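Local coordinates for protein aspartate aminotransferase (Rhodobacter sphaeroides, PDB 3NRA) that probably catalyses the pyridoxal-phosphate-dependent transfer of the amino group from L-aspartate to 2-oxoglutarate, giving oxaloacetate and L-glutamate, at residues Val365-Gly369 / Thr370-Pro374. Sequence-based numbering, arbitrary orientation. Where two conformers were deposited one is given.
Sequences VVTPG and TEFSP
With CG turned anti to its own carbonyl carbon (chi1 -45°), the Phe372 ring lies back alongside the 367-369 backbone, and a Thr367 chi1 of -52°, measured to OG1, leaves the methyl CG2 anti to the backbone N, where it meets the ring. Thr367 CG2 lies 3.8 Å from Phe372 CZ, the two side chains crossing at roughly a right angle. The same ring runs beside two peptide oxygens: Phe372 CD2 is 3.4 Å from Gly369 O and Phe372 CE2 3.5 Å from Pro368 O, both approaching obliquely. Over the centre of one ring face sits Glu371 CB, 3.9 Å above the plane in the conformer given. Two successive i to i+3 backbone hydrogen bonds define the 3-10 turn that makes this fold-back possible. Glu371 N donates to Pro368 O at 3.2 Å (N-H...O 162°) and Phe372 N to Gly369 O at 3.1 Å, similarly straight, each arriving from above the carbonyl plane. Thr376 OG1 is hydrogen-bonded to both Gly369 O and Ser373 O, acceptors that must share its single proton. The turn leaves strand 364-368 of the four-stranded sheet, whose neighbour 380-383 supplies Arg381 against Thr367 and Phe372; Phe372 also touches Pro134, Asn190 and Pro191 and pairs by its backbone with Asp135, just after strand 128-133, linking the two sheets of this aminotransferase. Replacing Phe372 with an alanine removes the ring, which would probably leave the Thr367 methyl without its aromatic partner and open a gap beside Pro134 and Pro191. The contact is thus a division of labour: peptide hydrogen bonds set the turn's path, and a buried ring, packed on a methyl and lying beside two peptide oxygens, ties strand end to loop.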
loop_
_atom_site.group_PDB
_atom_site.type_symbol
_atom_site.label_atom_id
_atom_site.label_comp_id
_atom_site.label_asym_id
_atom_site.label_seq_id
_atom_site.Cartn_x
_atom_site.Cartn_y
_atom_site.Cartn_z
ATOM N N VAL B 365 -22.673 10.767 -11.682
ATOM C CA VAL B 365 -21.517 9.924 -12.045
ATOM C C VAL B 365 -21.899 8.478 -11.846
ATOM O O VAL B 365 -22.265 8.095 -10.735
ATOM C CB VAL B 365 -20.262 10.208 -11.158
ATOM C CG1 VAL B 365 -19.084 9.390 -11.635
ATOM C CG2 VAL B 365 -19.913 11.743 -11.130
ATOM N N VAL B 366 -21.787 7.664 -12.910
ATOM C CA VAL B 366 -21.927 6.195 -12.792
ATOM C C VAL B 366 -20.727 5.552 -13.431
ATOM O O VAL B 366 -20.004 6.209 -14.187
ATOM C CB VAL B 366 -23.224 5.687 -13.481
ATOM C CG1 VAL B 366 -24.445 6.387 -12.911
ATOM C CG2 VAL B 366 -23.154 5.865 -15.018
ATOM N N THR B 367 -20.484 4.279 -13.131
ATOM C CA THR B 367 -19.274 3.626 -13.590
ATOM C C THR B 367 -19.558 2.850 -14.856
ATOM O O THR B 367 -20.505 2.078 -14.902
ATOM C CB THR B 367 -18.707 2.686 -12.536
ATOM O OG1 THR B 367 -18.579 3.392 -11.310
ATOM C CG2 THR B 367 -17.314 2.140 -12.974
ATOM N N PRO B 368 -18.737 3.040 -15.892
ATOM C CA PRO B 368 -19.069 2.341 -17.133
ATOM C C PRO B 368 -18.938 0.855 -16.987
ATOM O O PRO B 368 -18.077 0.388 -16.275
ATOM C CB PRO B 368 -18.052 2.864 -18.142
ATOM C CG PRO B 368 -17.160 3.772 -17.422
ATOM C CD PRO B 368 -17.721 4.076 -16.088
ATOM N N GLY B 369 -19.816 0.111 -17.657
ATOM C CA GLY B 369 -19.828 -1.324 -17.524
ATOM C C GLY B 369 -18.578 -2.002 -18.052
ATOM O O GLY B 369 -18.252 -3.127 -17.616
ATOM N N THR B 370 -17.857 -1.333 -18.980
ATOM C CA THR B 370 -16.608 -1.889 -19.532
ATOM C C THR B 370 -15.468 -2.043 -18.484
ATOM O O THR B 370 -14.528 -2.771 -18.722
ATOM C CB THR B 370 -16.086 -1.059 -20.740
ATOM O OG1 THR B 370 -16.004 0.306 -20.385
ATOM C CG2 THR B 370 -17.000 -1.211 -21.951
ATOM N N GLU B 371 -15.567 -1.387 -17.318
ATOM C CA GLU B 371 -14.583 -1.615 -16.226
ATOM C C GLU B 371 -14.579 -3.060 -15.712
ATOM O O GLU B 371 -13.565 -3.529 -15.171
ATOM C CB GLU B 371 -14.823 -0.659 -15.042
ATOM C CG GLU B 371 -14.351 0.801 -15.269
ATOM C CD GLU B 371 -12.868 0.898 -15.661
ATOM O OE1 GLU B 371 -11.993 0.568 -14.830
ATOM O OE2 GLU B 371 -12.589 1.293 -16.812
ATOM N N PHE B 372 -15.702 -3.763 -15.882
ATOM C CA PHE B 372 -15.913 -5.085 -15.276
ATOM C C PHE B 372 -15.861 -6.223 -16.255
ATOM O O PHE B 372 -15.617 -7.356 -15.862
ATOM C CB PHE B 372 -17.235 -5.095 -14.545
ATOM C CG PHE B 372 -17.451 -3.867 -13.718
ATOM C CD1 PHE B 372 -16.787 -3.706 -12.516
ATOM C CD2 PHE B 372 -18.226 -2.831 -14.186
ATOM C CE1 PHE B 372 -16.923 -2.546 -11.775
ATOM C CE2 PHE B 372 -18.358 -1.657 -13.442
ATOM C CZ PHE B 372 -17.720 -1.520 -12.247
ATOM N N SER B 373 -16.100 -5.932 -17.526
ATOM C CA SER B 373 -15.974 -6.921 -18.580
ATOM C C SER B 373 -16.111 -6.195 -19.898
ATOM O O SER B 373 -16.903 -5.261 -19.992
ATOM C CB SER B 373 -17.099 -7.956 -18.449
ATOM O OG SER B 373 -17.258 -8.715 -19.612
ATOM N N PRO B 374 -15.424 -6.666 -20.948
ATOM C CA PRO B 374 -15.625 -6.079 -22.275
ATOM C C PRO B 374 -17.025 -6.328 -22.848
ATOM O O PRO B 374 -17.420 -5.662 -23.771
ATOM C CB PRO B 374 -14.579 -6.796 -23.124
ATOM C CG PRO B 374 -14.351 -8.082 -22.429
ATOM C CD PRO B 374 -14.511 -7.820 -20.997
#